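Local coordinates for citrate synthase (Metallosphaera sedula, PDB 6ABX), which probably catalyses the condensation of acetyl-CoA with oxaloacetate and water to give citrate and CoA, a step of the tricarboxylic acid cycle, at residues 49-54 with 114-119. Sequence-based numbering, arbitrary orientation.
Sequences LLWYGK and GKAIKM
W51 lays the six-membered half of its indole against A116 and I117, filling the gap between helix 43-52 and helix 112-134 where the CA atoms of W51 and A116 are 9.1 Å apart. W51 CZ2 meets the methyl A116 CB at 3.7 Å, and two bonds round the ring, beyond CH2, W51 CZ3 meets I117 CG1 at 3.6 Å; both come at the indole obliquely. CB of W51 already points toward 114-119, and chi1 of -80° sets CG beside the backbone N, from where the benzene part reaches A116 and I117. Y52, the next residue, sends its ring alongside, with W51 CB over one face, and its hydroxyl OH ends 3.9 Å from I117 CD1. The contact is thus apolar, and the buried indole N-H is satisfied elsewhere: W51 NE1 is hydrogen-bonded to T337 OG1 on helix 324-343, which also packs against W51 through I334 and A338. Cut back to alanine, W51 would probably leave a gap beside A116 and I117 and T337 OG1 without its indole partner. From helix 58-69, F64 reaches W51 while R67 and L68 touch I117. This is side-chain packing between helices in the largely helical citrate synthase fold, with W51 about 10 Å, side chain to side chain, from the oxaloacetate-binding R332.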
loop_
_atom_site.group_PDB
_atom_site.type_symbol
_atom_site.label_atom_id
_atom_site.label_comp_id
_atom_site.label_asym_id
_atom_site.label_seq_id
_atom_site.Cartn_x
_atom_site.Cartn_y
_atom_site.Cartn_z
ATOM N N LEU A 49 -17.439 -1.246 -18.441
ATOM C CA LEU A 49 -16.622 -2.093 -19.343
ATOM C C LEU A 49 -15.439 -2.688 -18.588
ATOM O O LEU A 49 -15.167 -3.928 -18.672
ATOM C CB LEU A 49 -16.152 -1.264 -20.521
ATOM C CG LEU A 49 -15.191 -1.943 -21.481
ATOM C CD1 LEU A 49 -15.859 -3.133 -22.171
ATOM C CD2 LEU A 49 -14.716 -0.940 -22.478
ATOM N N LEU A 50 -14.732 -1.834 -17.833
ATOM C CA LEU A 50 -13.523 -2.320 -17.180
ATOM C C LEU A 50 -13.862 -3.370 -16.118
ATOM O O LEU A 50 -13.177 -4.423 -16.020
ATOM C CB LEU A 50 -12.753 -1.117 -16.593
ATOM C CG LEU A 50 -11.998 -0.311 -17.627
ATOM C CD1 LEU A 50 -11.472 1.006 -17.057
ATOM C CD2 LEU A 50 -10.843 -1.111 -18.237
ATOM N N TRP A 51 -14.896 -3.138 -15.319
ATOM C CA TRP A 51 -15.239 -4.051 -14.210
ATOM C C TRP A 51 -15.919 -5.328 -14.702
ATOM O O TRP A 51 -15.595 -6.382 -14.202
ATOM C CB TRP A 51 -16.125 -3.386 -13.162
ATOM C CG TRP A 51 -15.355 -2.507 -12.204
ATOM C CD1 TRP A 51 -14.134 -2.742 -11.654
ATOM C CD2 TRP A 51 -15.805 -1.259 -11.649
ATOM N NE1 TRP A 51 -13.764 -1.714 -10.817
ATOM C CE2 TRP A 51 -14.772 -0.792 -10.776
ATOM C CE3 TRP A 51 -16.981 -0.507 -11.763
ATOM C CZ2 TRP A 51 -14.880 0.386 -10.063
ATOM C CZ3 TRP A 51 -17.080 0.662 -11.053
ATOM C CH2 TRP A 51 -16.036 1.104 -10.217
ATOM N N TYR A 52 -16.802 -5.220 -15.699
ATOM C CA TYR A 52 -17.676 -6.390 -16.061
ATOM C C TYR A 52 -17.291 -7.032 -17.384
ATOM O O TYR A 52 -17.830 -8.102 -17.691
ATOM C CB TYR A 52 -19.136 -5.942 -16.073
ATOM C CG TYR A 52 -19.655 -5.457 -14.747
ATOM C CD1 TYR A 52 -19.675 -6.298 -13.642
ATOM C CD2 TYR A 52 -20.106 -4.150 -14.561
ATOM C CE1 TYR A 52 -20.141 -5.869 -12.415
ATOM C CE2 TYR A 52 -20.592 -3.721 -13.336
ATOM C CZ TYR A 52 -20.587 -4.581 -12.251
ATOM O OH TYR A 52 -21.042 -4.178 -11.030
ATOM N N GLY A 53 -16.437 -6.408 -18.182
ATOM C CA GLY A 53 -15.804 -7.024 -19.316
ATOM C C GLY A 53 -16.539 -6.854 -20.639
ATOM O O GLY A 53 -16.068 -7.350 -21.635
ATOM N N LYS A 54 -17.649 -6.122 -20.630
ATOM C CA LYS A 54 -18.432 -5.936 -21.845
ATOM C C LYS A 54 -19.108 -4.579 -21.807
ATOM O O LYS A 54 -19.324 -4.014 -20.729
ATOM C CB LYS A 54 -19.467 -7.058 -21.966
ATOM C CG LYS A 54 -20.579 -7.034 -20.942
ATOM C CD LYS A 54 -21.437 -8.303 -20.927
ATOM C CE LYS A 54 -22.632 -8.276 -19.970
ATOM N NZ LYS A 54 -22.511 -7.293 -18.853
ATOM N N GLY A 114 -18.549 -4.194 -5.492
ATOM C CA GLY A 114 -19.401 -3.224 -4.756
ATOM C C GLY A 114 -18.565 -2.222 -3.956
ATOM O O GLY A 114 -18.919 -1.049 -3.878
ATOM N N LYS A 115 -17.473 -2.691 -3.352
ATOM C CA LYS A 115 -16.564 -1.799 -2.594
ATOM C C LYS A 115 -15.799 -0.887 -3.543
ATOM O O LYS A 115 -15.608 0.291 -3.226
ATOM C CB LYS A 115 -15.666 -2.626 -1.672
ATOM C CG LYS A 115 -16.427 -3.257 -0.519
ATOM C CD LYS A 115 -15.664 -4.350 0.201
ATOM C CE LYS A 115 -16.433 -4.851 1.402
ATOM N NZ LYS A 115 -15.804 -6.049 1.978
ATOM N N ALA A 116 -15.445 -1.396 -4.728
ATOM C CA ALA A 116 -14.786 -0.591 -5.783
ATOM C C ALA A 116 -15.719 0.551 -6.216
ATOM O O ALA A 116 -15.314 1.683 -6.386
ATOM C CB ALA A 116 -14.400 -1.488 -6.933
ATOM N N ILE A 117 -16.990 0.226 -6.358
ATOM C CA ILE A 117 -18.027 1.216 -6.743
ATOM C C ILE A 117 -18.162 2.287 -5.655
ATOM O O ILE A 117 -18.144 3.491 -5.997
ATOM C CB ILE A 117 -19.382 0.533 -7.030
ATOM C CG1 ILE A 117 -19.324 -0.242 -8.347
ATOM C CG2 ILE A 117 -20.522 1.548 -7.006
ATOM C CD1 ILE A 117 -20.484 -1.220 -8.492
ATOM N N LYS A 118 -18.149 1.888 -4.372
ATOM C CA LYS A 118 -18.209 2.849 -3.306
ATOM C C LYS A 118 -17.016 3.815 -3.351
ATOM O O LYS A 118 -17.163 5.041 -3.217
ATOM C CB LYS A 118 -18.311 2.155 -1.953
ATOM C CG LYS A 118 -19.700 1.585 -1.681
ATOM C CD LYS A 118 -19.776 0.851 -0.384
ATOM C CE LYS A 118 -21.228 0.579 -0.041
ATOM N NZ LYS A 118 -21.342 -0.249 1.175
ATOM N N MET A 119 -15.817 3.278 -3.484
ATOM C CA MET A 119 -14.620 4.130 -3.516
ATOM C C MET A 119 -14.677 5.087 -4.720
ATOM O O MET A 119 -14.354 6.295 -4.624
ATOM C CB MET A 119 -13.338 3.290 -3.562
ATOM C CG MET A 119 -13.014 2.618 -2.241
ATOM S SD MET A 119 -11.481 1.677 -2.329
ATOM C CE MET A 119 -12.103 0.029 -2.647
#